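Side-chain contacts in SPbeta prophage-derived aminoglycoside N(3')-acetyltransferase-like protein YokD (Bacillus subtilis, PDB 2NYG), which binds coenzyme A, belongs to the antibiotic N-acetyltransferase family and may contribute to antibiotic resistance: residues W91-I94 against R95-P99; S128-P131 against N132-F135; L223-E226 against V227-F231; F263-N266 against D267-I271. All blocks are in the same frame, centred on the assembly; numbering follows the deposited sequence.

How the contacts relate
All four contacts are local, each within one continuous run of chain; they follow one another in series, and none nests or crosses. Contact 1 covers short helix 93-96 and its exit, where the second subunit packs. Contact 2 closes the loop joining strands 126-127 and 135-139, antiparallel neighbours at one edge of the mixed sheet; the centres of contacts 1 and 2 are about 20 Å apart. Contact 3 lies in the first turns of helix 224-234, on the opposite side of the chain's centre from contact 2. Contact 4 lies in the last turns of helix 252-268 and touches contact 3: F263 packs through CE1 on L223 CD1 (3.9 Å) and through CZ on F224 and V227, joining the two helices.

Contact 1: W91-I94 against R95-P99; sequences WDII and RESMP
The carbonyls of D92 and I93 receive the amides of E96 and S97 four residues on, E96 N at 3.1 Å from D92 O and S97 N at 2.9 Å from I93 O. S97 also turns its hydroxyl back on the same carbonyl: with chi1 at 56°, OG lies between backbone N and carbonyl carbon and donates to I93 O, although the modelled separation is too short to be trusted in detail. This is the C-terminal turn of short helix 93-96, and S97 is the first residue to leave helical backbone angles. N46 of the second subunit donates through ND2 to both I94 O and S97 OG, so the turn forms part of the dimer interface. On the helix flank R95 runs extended from CG to NE past W91 O, which lies 3.2 Å from CG and obliquely to the guanidinium; the W91 indole NE1 donates to V86 O. I94 and M98 meet through their methyls, CG2 of I94 3.7 Å from CE of M98, the bend at chi3 (-74°) carrying CE back toward the helix, while the M98 side chain also packs on W211 of strand 208-217.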
ATOM      1  N   TRP A  91     -10.744 -25.197  -5.174  1.00 78.23           N
ATOM      2  CA  TRP A  91     -11.839 -24.246  -5.186  1.00 76.31           C
ATOM      3  C   TRP A  91     -12.761 -24.339  -3.989  1.00 75.16           C
ATOM      4  O   TRP A  91     -13.712 -23.575  -3.897  1.00 76.18           O
ATOM      5  CB  TRP A  91     -12.684 -24.415  -6.439  1.00 75.70           C
ATOM      6  CG  TRP A  91     -11.971 -24.127  -7.699  1.00 74.34           C
ATOM      7  CD1 TRP A  91     -10.642 -23.831  -7.854  1.00 74.30           C
ATOM      8  CD2 TRP A  91     -12.535 -24.137  -9.001  1.00 75.29           C
ATOM      9  NE1 TRP A  91     -10.343 -23.658  -9.184  1.00 74.60           N
ATOM     10  CE2 TRP A  91     -11.489 -23.840  -9.913  1.00 75.92           C
ATOM     11  CE3 TRP A  91     -13.825 -24.368  -9.494  1.00 75.04           C
ATOM     12  CZ2 TRP A  91     -11.699 -23.769 -11.296  1.00 76.46           C
ATOM     13  CZ3 TRP A  91     -14.035 -24.298 -10.863  1.00 76.19           C
ATOM     14  CH2 TRP A  91     -12.975 -24.001 -11.753  1.00 76.77           C
ATOM     15  N   ASP A  92     -12.516 -25.281  -3.086  1.00 73.12           N
ATOM     16  CA  ASP A  92     -13.406 -25.404  -1.936  1.00 72.45           C
ATOM     17  C   ASP A  92     -12.788 -24.981  -0.629  1.00 71.06           C
ATOM     18  O   ASP A  92     -13.446 -24.364   0.212  1.00 70.82           O
ATOM     19  CB  ASP A  92     -13.949 -26.833  -1.837  1.00 73.65           C
ATOM     20  CG  ASP A  92     -15.298 -26.983  -2.523  1.00 75.21           C
ATOM     21  OD1 ASP A  92     -16.344 -26.692  -1.898  1.00 74.85           O
ATOM     22  OD2 ASP A  92     -15.314 -27.361  -3.709  1.00 76.04           O
ATOM     23  N   ILE A  93     -11.518 -25.314  -0.456  1.00 69.06           N
ATOM     24  CA  ILE A  93     -10.840 -24.930   0.770  1.00 67.05           C
ATOM     25  C   ILE A  93     -10.559 -23.433   0.600  1.00 65.94           C
ATOM     26  O   ILE A  93     -10.364 -22.688   1.567  1.00 66.18           O
ATOM     27  CB  ILE A  93      -9.539 -25.759   0.958  1.00 65.59           C
ATOM     28  CG1 ILE A  93      -8.942 -25.474   2.334  1.00 65.30           C
ATOM     29  CG2 ILE A  93      -8.566 -25.479  -0.165  1.00 63.70           C
ATOM     30  CD1 ILE A  93      -7.666 -26.238   2.639  1.00 66.47           C
ATOM     31  N   ILE A  94     -10.591 -22.988  -0.647  1.00 63.95           N
ATOM     32  CA  ILE A  94     -10.365 -21.583  -0.929  1.00 61.51           C
ATOM     33  C   ILE A  94     -11.534 -20.689  -0.535  1.00 61.22           C
ATOM     34  O   ILE A  94     -11.315 -19.606   0.008  1.00 60.99           O
ATOM     35  CB  ILE A  94     -10.021 -21.389  -2.432  1.00 59.90           C
ATOM     36  CG1 ILE A  94      -8.557 -21.778  -2.653  1.00 58.81           C
ATOM     37  CG2 ILE A  94     -10.255 -19.957  -2.882  1.00 60.54           C
ATOM     38  CD1 ILE A  94      -8.086 -21.741  -4.078  1.00 57.32           C
ATOM     39  N   ARG A  95     -12.776 -21.140  -0.774  1.00 61.01           N
ATOM     40  CA  ARG A  95     -13.945 -20.332  -0.451  1.00 62.12           C
ATOM     41  C   ARG A  95     -14.085 -20.448   1.013  1.00 62.09           C
ATOM     42  O   ARG A  95     -14.609 -19.564   1.643  1.00 63.03           O
ATOM     43  CB  ARG A  95     -15.234 -20.872  -1.097  1.00 63.37           C
ATOM     44  CG  ARG A  95     -15.220 -21.058  -2.580  1.00 66.06           C
ATOM     45  CD  ARG A  95     -16.454 -21.824  -3.001  1.00 67.50           C
ATOM     46  NE  ARG A  95     -16.480 -22.122  -4.419  1.00 69.82           N
ATOM     47  CZ  ARG A  95     -17.523 -22.676  -5.012  1.00 71.58           C
ATOM     48  NH1 ARG A  95     -18.607 -22.986  -4.306  1.00 73.74           N
ATOM     49  NH2 ARG A  95     -17.476 -22.913  -6.307  1.00 71.43           N
ATOM     50  N   GLU A  96     -13.609 -21.555   1.538  1.00 62.35           N
ATOM     51  CA  GLU A  96     -13.705 -21.845   2.962  1.00 61.67           C
ATOM     52  C   GLU A  96     -12.759 -21.044   3.871  1.00 60.44           C
ATOM     53  O   GLU A  96     -13.125 -20.638   4.974  1.00 59.19           O
ATOM     54  CB  GLU A  96     -13.446 -23.339   3.148  1.00 63.13           C
ATOM     55  CG  GLU A  96     -13.982 -23.979   4.401  1.00 65.57           C
ATOM     56  CD  GLU A  96     -13.523 -25.431   4.486  1.00 67.44           C
ATOM     57  OE1 GLU A  96     -13.573 -26.118   3.437  1.00 67.80           O
ATOM     58  OE2 GLU A  96     -13.120 -25.895   5.578  1.00 65.69           O
ATOM     59  N   SER A  97     -11.550 -20.801   3.389  1.00 58.46           N
ATOM     60  CA  SER A  97     -10.557 -20.105   4.172  1.00 57.58           C
ATOM     61  C   SER A  97     -10.176 -18.730   3.654  1.00 57.96           C
ATOM     62  O   SER A  97      -9.144 -18.193   4.049  1.00 57.51           O
ATOM     63  CB  SER A  97      -9.308 -20.970   4.256  1.00 57.23           C
ATOM     64  OG  SER A  97      -8.851 -21.301   2.957  1.00 57.26           O
ATOM     65  N   MET A  98     -10.992 -18.138   2.792  1.00 56.15           N
ATOM     66  CA  MET A  98     -10.639 -16.821   2.273  1.00 53.33           C
ATOM     67  C   MET A  98     -10.955 -15.712   3.279  1.00 51.00           C
ATOM     68  O   MET A  98     -12.107 -15.530   3.679  1.00 49.63           O
ATOM     69  CB  MET A  98     -11.373 -16.561   0.962  1.00 53.96           C
ATOM     70  CG  MET A  98     -10.959 -15.295   0.268  1.00 54.80           C
ATOM     71  SD  MET A  98     -11.807 -15.129  -1.298  1.00 57.41           S
ATOM     72  CE  MET A  98     -10.961 -16.331  -2.276  1.00 56.44           C
ATOM     73  N   PRO A  99      -9.926 -14.961   3.713  1.00 48.94           N
ATOM     74  CA  PRO A  99     -10.183 -13.883   4.673  1.00 46.79           C
ATOM     75  C   PRO A  99     -11.281 -12.978   4.151  1.00 45.37           C
ATOM     76  O   PRO A  99     -11.259 -12.578   2.989  1.00 45.95           O
ATOM     77  CB  PRO A  99      -8.845 -13.158   4.749  1.00 46.33           C
ATOM     78  CG  PRO A  99      -7.864 -14.272   4.569  1.00 46.60           C
ATOM     79  CD  PRO A  99      -8.484 -15.078   3.432  1.00 48.57           C
TER

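Contact 2: S128-P131 against N132-F135; sequences SNHP and NYSF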
ATOM      1  N   SER A 128     -15.697   2.709   0.847  1.00 39.83           N
ATOM      2  CA  SER A 128     -17.038   2.114   0.838  1.00 39.42           C
ATOM      3  C   SER A 128     -17.001   0.620   1.205  1.00 39.25           C
ATOM      4  O   SER A 128     -15.967  -0.041   1.110  1.00 37.72           O
ATOM      5  CB  SER A 128     -17.690   2.314  -0.530  1.00 38.46           C
ATOM      6  OG  SER A 128     -16.832   1.889  -1.573  1.00 38.34           O
ATOM      7  N   ASN A 129     -18.143   0.081   1.607  1.00 40.01           N
ATOM      8  CA  ASN A 129     -18.181  -1.304   2.040  1.00 40.03           C
ATOM      9  C   ASN A 129     -18.393  -2.465   1.051  1.00 40.20           C
ATOM     10  O   ASN A 129     -18.853  -3.533   1.445  1.00 42.63           O
ATOM     11  CB  ASN A 129     -19.181  -1.423   3.186  1.00 38.28           C
ATOM     12  CG  ASN A 129     -18.910  -2.620   4.053  1.00 38.10           C
ATOM     13  OD1 ASN A 129     -17.780  -2.842   4.470  1.00 38.23           O
ATOM     14  ND2 ASN A 129     -19.943  -3.405   4.332  1.00 38.16           N
ATOM     15  N   HIS A 130     -18.047  -2.295  -0.217  1.00 39.38           N
ATOM     16  CA  HIS A 130     -18.227  -3.395  -1.161  1.00 38.96           C
ATOM     17  C   HIS A 130     -16.947  -4.228  -1.197  1.00 38.05           C
ATOM     18  O   HIS A 130     -15.842  -3.686  -1.158  1.00 38.27           O
ATOM     19  CB  HIS A 130     -18.570  -2.851  -2.543  1.00 40.03           C
ATOM     20  CG  HIS A 130     -19.234  -3.856  -3.429  1.00 41.62           C
ATOM     21  ND1 HIS A 130     -18.530  -4.822  -4.117  1.00 41.03           N
ATOM     22  CD2 HIS A 130     -20.544  -4.092  -3.680  1.00 40.29           C
ATOM     23  CE1 HIS A 130     -19.380  -5.609  -4.752  1.00 41.34           C
ATOM     24  NE2 HIS A 130     -20.607  -5.189  -4.503  1.00 40.64           N
ATOM     25  N   PRO A 131     -17.075  -5.559  -1.262  1.00 37.15           N
ATOM     26  CA  PRO A 131     -15.941  -6.490  -1.293  1.00 36.31           C
ATOM     27  C   PRO A 131     -15.142  -6.566  -2.594  1.00 37.26           C
ATOM     28  O   PRO A 131     -13.984  -7.025  -2.603  1.00 37.50           O
ATOM     29  CB  PRO A 131     -16.596  -7.815  -0.925  1.00 37.24           C
ATOM     30  CG  PRO A 131     -17.937  -7.690  -1.553  1.00 37.71           C
ATOM     31  CD  PRO A 131     -18.344  -6.293  -1.140  1.00 38.31           C
ATOM     32  N   ASN A 132     -15.746  -6.109  -3.691  1.00 36.91           N
ATOM     33  CA  ASN A 132     -15.053  -6.135  -4.965  1.00 37.12           C
ATOM     34  C   ASN A 132     -14.887  -4.776  -5.609  1.00 37.52           C
ATOM     35  O   ASN A 132     -13.820  -4.452  -6.104  1.00 37.59           O
ATOM     36  CB  ASN A 132     -15.774  -7.044  -5.960  1.00 38.78           C
ATOM     37  CG  ASN A 132     -15.744  -8.499  -5.564  1.00 40.16           C
ATOM     38  OD1 ASN A 132     -14.897  -8.947  -4.788  1.00 42.46           O
ATOM     39  ND2 ASN A 132     -16.667  -9.262  -6.131  1.00 43.89           N
ATOM     40  N   TYR A 133     -15.946  -3.978  -5.602  1.00 38.41           N
ATOM     41  CA  TYR A 133     -15.911  -2.677  -6.250  1.00 39.03           C
ATOM     42  C   TYR A 133     -16.018  -1.487  -5.306  1.00 39.36           C
ATOM     43  O   TYR A 133     -16.877  -0.615  -5.467  1.00 39.75           O
ATOM     44  CB  TYR A 133     -17.035  -2.629  -7.272  1.00 39.42           C
ATOM     45  CG  TYR A 133     -17.057  -3.841  -8.183  1.00 41.81           C
ATOM     46  CD1 TYR A 133     -15.967  -4.136  -9.020  1.00 41.62           C
ATOM     47  CD2 TYR A 133     -18.178  -4.680  -8.239  1.00 40.87           C
ATOM     48  CE1 TYR A 133     -16.001  -5.233  -9.890  1.00 40.93           C
ATOM     49  CE2 TYR A 133     -18.216  -5.773  -9.105  1.00 42.27           C
ATOM     50  CZ  TYR A 133     -17.124  -6.042  -9.926  1.00 41.60           C
ATOM     51  OH  TYR A 133     -17.152  -7.122 -10.769  1.00 43.66           O
ATOM     52  N   SER A 134     -15.142  -1.450  -4.314  1.00 38.78           N
ATOM     53  CA  SER A 134     -15.149  -0.355  -3.361  1.00 35.77           C
ATOM     54  C   SER A 134     -14.476   0.859  -3.965  1.00 34.62           C
ATOM     55  O   SER A 134     -13.749   0.762  -4.951  1.00 34.59           O
ATOM     56  CB  SER A 134     -14.412  -0.751  -2.076  1.00 35.23           C
ATOM     57  OG  SER A 134     -13.198  -1.424  -2.370  1.00 36.55           O
ATOM     58  N   PHE A 135     -14.758   2.010  -3.369  1.00 33.97           N
ATOM     59  CA  PHE A 135     -14.164   3.269  -3.766  1.00 31.96           C
ATOM     60  C   PHE A 135     -13.598   3.877  -2.494  1.00 30.68           C
ATOM     61  O   PHE A 135     -13.908   3.444  -1.386  1.00 29.09           O
ATOM     62  CB  PHE A 135     -15.218   4.203  -4.358  1.00 30.87           C
ATOM     63  CG  PHE A 135     -15.659   3.820  -5.730  1.00 30.44           C
ATOM     64  CD1 PHE A 135     -15.050   4.372  -6.853  1.00 31.25           C
ATOM     65  CD2 PHE A 135     -16.700   2.914  -5.907  1.00 29.02           C
ATOM     66  CE1 PHE A 135     -15.479   4.030  -8.138  1.00 32.27           C
ATOM     67  CE2 PHE A 135     -17.135   2.563  -7.177  1.00 28.25           C
ATOM     68  CZ  PHE A 135     -16.525   3.124  -8.298  1.00 31.53           C
TER
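H130 holds CG anti to its backbone N (chi1 -160°), which brings ND1 of the imidazole within reach of the amides of N132 and Y133, while S128, its OG between backbone N and carbonyl carbon, aims that oxygen at the amide of F135. Two N-H groups thus converge on one ring nitrogen. N132 N and Y133 N each donate to H130 ND1 over 3.1 Å; the Y133 bond is almost straight (177° at the hydrogen) but comes from 36° out of the ring plane, whereas N132 N is less tilted from the plane. At the other end of the ring, NE2 bonds to L151 O, so the imidazole is tied at both nitrogens and its rotation is fixed. P131 CD sits over one face of it, toward the rim. The Y133 ring runs alongside, pointing the same way, slid so far that the two rings barely overlap, with H130 CE1 3.8 Å from Y133 CD2. S128 and F135 pair twice: S128 N donates to F135 O at 3.0 Å, and F135 N donates to S128 OG at 2.7 Å, a side-chain oxygen standing where a strand partner's carbonyl might be expected. S134 brings CB to 3.4 Å from H130 O, its hydroxyl going to S70 O. The whole is a buried beta-hairpin loop leading from strand 126-127 into strand 135-139. F135 packs on V67 and P69 of strand 65-69 and on L161 of helix 160-166, and both S128 and F135 rest on L146 of helix 142-146.

Contact 3: L223-E226 against V227-F231; sequences LFQE and VGQAF
The amides of Q225 and Q229 cross obliquely, one helical turn apart, with planes 64° apart and their nitrogens modelled side by side; the Q229 amide may be turned over, so the pairing of the two amides is left undecided. The Q225 amide is fixed from outside the helix, at its nitrogen by D177 OD1 and more weakly at its oxygen by D179 N. Both glutamines belong to the first turns of helix 224-234, where amides reach back four residues. V227 N bonds to L223 O at 2.9 Å, G228 N to F224 O at 2.9 Å, and Q229 N to Q225 O at 3.3 Å. The Q225 chain leaves with CG anti to its backbone N and then bends at chi2 (55°), bringing its amide over toward Q229, whose CG lies 3.5 Å from Q225 O. V227 sets CG2 3.5 Å from L223 O. The aromatic rings point elsewhere: F224 meets H185 edge-to-face, and F231 stacks on H235 while standing edge-to-face to F258 of helix 252-268. The same helix also packs here through W262, which touches E226 and A230. A230 N donates to E226 O at 3.1 Å, and A230 CB lies in contact with the same oxygen at 3.6 Å.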
ATOM      1  N   LEU A 223     -14.916  -2.869 -24.172  1.00 29.42           N
ATOM      2  CA  LEU A 223     -15.359  -1.848 -25.118  1.00 27.93           C
ATOM      3  C   LEU A 223     -15.064  -0.396 -24.693  1.00 29.70           C
ATOM      4  O   LEU A 223     -14.990   0.498 -25.542  1.00 28.87           O
ATOM      5  CB  LEU A 223     -16.865  -1.986 -25.341  1.00 25.33           C
ATOM      6  CG  LEU A 223     -17.386  -3.309 -25.910  1.00 26.87           C
ATOM      7  CD1 LEU A 223     -18.903  -3.302 -25.875  1.00 19.55           C
ATOM      8  CD2 LEU A 223     -16.867  -3.502 -27.328  1.00 21.27           C
ATOM      9  N   PHE A 224     -14.898  -0.177 -23.387  1.00 27.56           N
ATOM     10  CA  PHE A 224     -14.659   1.152 -22.834  1.00 28.10           C
ATOM     11  C   PHE A 224     -13.691   1.991 -23.626  1.00 26.80           C
ATOM     12  O   PHE A 224     -13.889   3.189 -23.757  1.00 26.38           O
ATOM     13  CB  PHE A 224     -14.185   1.056 -21.384  1.00 29.66           C
ATOM     14  CG  PHE A 224     -15.247   0.577 -20.430  1.00 32.39           C
ATOM     15  CD1 PHE A 224     -16.467   0.100 -20.905  1.00 30.34           C
ATOM     16  CD2 PHE A 224     -15.008   0.552 -19.053  1.00 32.99           C
ATOM     17  CE1 PHE A 224     -17.420  -0.395 -20.041  1.00 29.15           C
ATOM     18  CE2 PHE A 224     -15.969   0.050 -18.169  1.00 32.07           C
ATOM     19  CZ  PHE A 224     -17.170  -0.423 -18.663  1.00 30.71           C
ATOM     20  N   GLN A 225     -12.649   1.360 -24.157  1.00 27.20           N
ATOM     21  CA  GLN A 225     -11.669   2.080 -24.944  1.00 26.93           C
ATOM     22  C   GLN A 225     -12.317   2.624 -26.212  1.00 29.19           C
ATOM     23  O   GLN A 225     -11.979   3.712 -26.666  1.00 31.82           O
ATOM     24  CB  GLN A 225     -10.503   1.169 -25.305  1.00 24.51           C
ATOM     25  CG  GLN A 225      -9.380   1.887 -26.020  1.00 23.15           C
ATOM     26  CD  GLN A 225      -8.874   3.074 -25.239  1.00 25.10           C
ATOM     27  OE1 GLN A 225      -8.860   3.059 -24.013  1.00 21.45           O
ATOM     28  NE2 GLN A 225      -8.445   4.105 -25.946  1.00 25.12           N
ATOM     29  N   GLU A 226     -13.261   1.870 -26.772  1.00 29.66           N
ATOM     30  CA  GLU A 226     -13.960   2.305 -27.972  1.00 29.44           C
ATOM     31  C   GLU A 226     -14.968   3.387 -27.602  1.00 27.90           C
ATOM     32  O   GLU A 226     -15.115   4.382 -28.301  1.00 27.21           O
ATOM     33  CB  GLU A 226     -14.695   1.141 -28.621  1.00 29.85           C
ATOM     34  CG  GLU A 226     -14.812   1.278 -30.125  1.00 32.75           C
ATOM     35  CD  GLU A 226     -15.735   0.241 -30.748  1.00 36.21           C
ATOM     36  OE1 GLU A 226     -15.602  -0.962 -30.409  1.00 32.60           O
ATOM     37  OE2 GLU A 226     -16.585   0.640 -31.579  1.00 36.07           O
ATOM     38  N   VAL A 227     -15.657   3.194 -26.490  1.00 26.73           N
ATOM     39  CA  VAL A 227     -16.644   4.170 -26.048  1.00 27.01           C
ATOM     40  C   VAL A 227     -16.016   5.546 -25.818  1.00 28.84           C
ATOM     41  O   VAL A 227     -16.558   6.559 -26.242  1.00 28.66           O
ATOM     42  CB  VAL A 227     -17.311   3.712 -24.754  1.00 25.22           C
ATOM     43  CG1 VAL A 227     -18.336   4.731 -24.310  1.00 22.27           C
ATOM     44  CG2 VAL A 227     -17.925   2.329 -24.965  1.00 23.32           C
ATOM     45  N   GLY A 228     -14.864   5.556 -25.152  1.00 28.66           N
ATOM     46  CA  GLY A 228     -14.176   6.795 -24.858  1.00 29.75           C
ATOM     47  C   GLY A 228     -13.682   7.485 -26.108  1.00 31.70           C
ATOM     48  O   GLY A 228     -13.698   8.703 -26.216  1.00 31.95           O
ATOM     49  N   GLN A 229     -13.245   6.697 -27.074  1.00 32.47           N
ATOM     50  CA  GLN A 229     -12.736   7.291 -28.297  1.00 34.72           C
ATOM     51  C   GLN A 229     -13.867   7.906 -29.138  1.00 33.49           C
ATOM     52  O   GLN A 229     -13.652   8.839 -29.907  1.00 33.87           O
ATOM     53  CB  GLN A 229     -11.931   6.248 -29.082  1.00 35.85           C
ATOM     54  CG  GLN A 229     -10.462   6.174 -28.623  1.00 39.28           C
ATOM     55  CD  GLN A 229      -9.655   5.020 -29.239  1.00 42.21           C
ATOM     56  OE1 GLN A 229      -9.754   4.742 -30.433  1.00 41.89           O
ATOM     57  NE2 GLN A 229      -8.826   4.369 -28.418  1.00 39.41           N
ATOM     58  N   ALA A 230     -15.076   7.384 -28.957  1.00 32.69           N
ATOM     59  CA  ALA A 230     -16.232   7.879 -29.677  1.00 32.61           C
ATOM     60  C   ALA A 230     -16.719   9.154 -28.968  1.00 33.79           C
ATOM     61  O   ALA A 230     -17.206  10.099 -29.594  1.00 33.17           O
ATOM     62  CB  ALA A 230     -17.369   6.806 -29.698  1.00 32.02           C
ATOM     63  N   PHE A 231     -16.568   9.165 -27.636  1.00 34.15           N
ATOM     64  CA  PHE A 231     -16.970  10.291 -26.811  1.00 33.73           C
ATOM     65  C   PHE A 231     -16.131  11.492 -27.191  1.00 33.58           C
ATOM     66  O   PHE A 231     -16.587  12.610 -27.116  1.00 32.35           O
ATOM     67  CB  PHE A 231     -16.732   9.931 -25.347  1.00 33.95           C
ATOM     68  CG  PHE A 231     -17.184  10.980 -24.353  1.00 35.22           C
ATOM     69  CD1 PHE A 231     -18.529  11.305 -24.225  1.00 34.88           C
ATOM     70  CD2 PHE A 231     -16.265  11.600 -23.510  1.00 34.10           C
ATOM     71  CE1 PHE A 231     -18.940  12.218 -23.286  1.00 36.90           C
ATOM     72  CE2 PHE A 231     -16.676  12.510 -22.572  1.00 32.74           C
ATOM     73  CZ  PHE A 231     -18.004  12.823 -22.455  1.00 33.57           C
TER

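Contact 4: F263-N266 against D267-I271; sequences FINN and DSKNI
The last turns of helix 252-268, close to the end of the modelled chain, hold F263 O against D267 N at 3.1 Å and S268 N against I264 O in a weaker bond. F263 O is shared: N266 N also donates to it, at 3.2 Å and from the same face of the carbonyl plane as D267 N. Two residues further on, K269 N reaches N265 O at 3.3 Å, but from 66° above the carbonyl plane, so the donor stands well out of the plane of the carbonyl group. The extended K269 chain runs alongside N265, both pointing the same way, and brings NZ to N265 OD1 in a weak 3.4 Å bond on the surface. D267 folds back with CG beside its backbone N (chi1 -49°), leaving OD2 3.1 Å from F263 O, two acceptors side by side. N266 and N270 bring their amides together with planes 58° apart, but as modelled ND2 meets ND2, two donors, and N270 also clashes with N266 O, so this pairing is doubtful. R220 forms a salt bridge to D267 OD2, which probably balances the carboxylate's charge, while the weak N265-K269 bond suggests a loosely held surface pair.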
ATOM      1  N   PHE A 263     -23.912   2.345 -26.249  1.00 37.17           N
ATOM      2  CA  PHE A 263     -24.333   0.975 -25.966  1.00 37.60           C
ATOM      3  C   PHE A 263     -25.722   0.664 -26.535  1.00 39.10           C
ATOM      4  O   PHE A 263     -25.902  -0.341 -27.218  1.00 41.55           O
ATOM      5  CB  PHE A 263     -24.375   0.709 -24.448  1.00 36.75           C
ATOM      6  CG  PHE A 263     -23.029   0.487 -23.813  1.00 34.13           C
ATOM      7  CD1 PHE A 263     -22.121  -0.397 -24.370  1.00 32.64           C
ATOM      8  CD2 PHE A 263     -22.685   1.136 -22.630  1.00 32.96           C
ATOM      9  CE1 PHE A 263     -20.893  -0.635 -23.766  1.00 33.12           C
ATOM     10  CE2 PHE A 263     -21.460   0.904 -22.020  1.00 32.23           C
ATOM     11  CZ  PHE A 263     -20.563   0.017 -22.588  1.00 32.90           C
ATOM     12  N   ILE A 264     -26.697   1.519 -26.237  1.00 39.23           N
ATOM     13  CA  ILE A 264     -28.065   1.315 -26.691  1.00 41.29           C
ATOM     14  C   ILE A 264     -28.192   1.182 -28.206  1.00 43.60           C
ATOM     15  O   ILE A 264     -28.839   0.252 -28.711  1.00 44.39           O
ATOM     16  CB  ILE A 264     -28.992   2.477 -26.234  1.00 41.08           C
ATOM     17  CG1 ILE A 264     -29.132   2.473 -24.716  1.00 40.69           C
ATOM     18  CG2 ILE A 264     -30.368   2.333 -26.869  1.00 37.50           C
ATOM     19  CD1 ILE A 264     -30.021   3.583 -24.175  1.00 39.91           C
ATOM     20  N   ASN A 265     -27.578   2.111 -28.927  1.00 44.51           N
ATOM     21  CA  ASN A 265     -27.655   2.100 -30.379  1.00 44.22           C
ATOM     22  C   ASN A 265     -26.697   1.138 -31.049  1.00 45.70           C
ATOM     23  O   ASN A 265     -26.754   0.931 -32.256  1.00 46.72           O
ATOM     24  CB  ASN A 265     -27.407   3.515 -30.912  1.00 41.96           C
ATOM     25  CG  ASN A 265     -28.567   4.469 -30.626  1.00 42.56           C
ATOM     26  OD1 ASN A 265     -29.728   4.134 -30.858  1.00 44.22           O
ATOM     27  ND2 ASN A 265     -28.255   5.659 -30.117  1.00 41.38           N
ATOM     28  N   ASN A 266     -25.815   0.526 -30.282  1.00 46.90           N
ATOM     29  CA  ASN A 266     -24.887  -0.383 -30.916  1.00 49.41           C
ATOM     30  C   ASN A 266     -25.287  -1.828 -30.730  1.00 52.63           C
ATOM     31  O   ASN A 266     -24.801  -2.675 -31.460  1.00 53.93           O
ATOM     32  CB  ASN A 266     -23.511  -0.183 -30.366  1.00 49.57           C
ATOM     33  CG  ASN A 266     -22.495   0.225 -31.422  1.00 51.74           C
ATOM     34  OD1 ASN A 266     -22.522   1.332 -31.954  1.00 52.33           O
ATOM     35  ND2 ASN A 266     -21.580  -0.677 -31.713  1.00 54.14           N
ATOM     36  N   ASP A 267     -26.145  -2.142 -29.737  1.00 51.62           N
ATOM     37  CA  ASP A 267     -26.588  -3.526 -29.561  1.00 54.17           C
ATOM     38  C   ASP A 267     -27.957  -3.669 -30.228  1.00 54.11           C
ATOM     39  O   ASP A 267     -28.413  -4.774 -30.482  1.00 53.33           O
ATOM     40  CB  ASP A 267     -26.726  -3.949 -28.086  1.00 55.07           C
ATOM     41  CG  ASP A 267     -25.502  -3.596 -27.255  1.00 56.11           C
ATOM     42  OD1 ASP A 267     -24.363  -3.700 -27.797  1.00 57.39           O
ATOM     43  OD2 ASP A 267     -25.680  -3.221 -26.064  1.00 54.74           O
ATOM     44  N   SER A 268     -28.600  -2.535 -30.494  1.00 53.29           N
ATOM     45  CA  SER A 268     -29.904  -2.535 -31.140  1.00 52.73           C
ATOM     46  C   SER A 268     -29.823  -2.297 -32.696  1.00 52.50           C
ATOM     47  O   SER A 268     -30.456  -3.018 -33.485  1.00 52.58           O
ATOM     48  CB  SER A 268     -30.810  -1.481 -30.450  1.00 51.72           C
ATOM     49  OG  SER A 268     -31.064  -0.399 -31.304  1.00 49.31           O
ATOM     50  N   LYS A 269     -28.999  -1.330 -33.092  1.00 52.45           N
ATOM     51  CA  LYS A 269     -28.834  -0.954 -34.488  1.00 52.75           C
ATOM     52  C   LYS A 269     -27.730  -1.706 -35.153  1.00 53.51           C
ATOM     53  O   LYS A 269     -27.545  -1.591 -36.351  1.00 50.49           O
ATOM     54  CB  LYS A 269     -28.641   0.589 -34.673  1.00 53.25           C
ATOM     55  CG  LYS A 269     -29.882   1.408 -34.350  1.00 50.69           C
ATOM     56  CD  LYS A 269     -29.680   2.901 -34.594  1.00 50.17           C
ATOM     57  CE  LYS A 269     -30.911   3.792 -34.275  1.00 50.23           C
ATOM     58  NZ  LYS A 269     -30.472   5.217 -33.978  1.00 52.62           N
ATOM     59  N   ASN A 270     -26.991  -2.491 -34.366  1.00 54.37           N
ATOM     60  CA  ASN A 270     -25.883  -3.228 -34.937  1.00 54.97           C
ATOM     61  C   ASN A 270     -26.203  -4.570 -35.535  1.00 58.09           C
ATOM     62  O   ASN A 270     -27.079  -5.323 -35.086  1.00 57.38           O
ATOM     63  CB  ASN A 270     -24.707  -3.375 -33.941  1.00 52.34           C
ATOM     64  CG  ASN A 270     -23.701  -2.264 -34.079  1.00 50.69           C
ATOM     65  OD1 ASN A 270     -23.968  -1.243 -34.734  1.00 52.65           O
ATOM     66  ND2 ASN A 270     -22.537  -2.434 -33.463  1.00 48.58           N
ATOM     67  N   ILE A 271     -25.410  -4.884 -36.564  1.00 60.08           N
ATOM     68  CA  ILE A 271     -25.561  -6.144 -37.294  1.00 59.13           C
ATOM     69  C   ILE A 271     -24.757  -7.251 -36.593  1.00 59.59           C
ATOM     70  O   ILE A 271     -25.348  -8.333 -36.328  1.00 59.47           O
ATOM     71  CB  ILE A 271     -25.085  -5.981 -38.788  1.00 60.59           C
ATOM     72  CG1 ILE A 271     -26.139  -5.181 -39.567  1.00 60.19           C
ATOM     73  CG2 ILE A 271     -24.838  -7.344 -39.490  1.00 58.33           C
ATOM     74  CD1 ILE A 271     -25.710  -4.901 -41.025  1.00 59.67           C
TER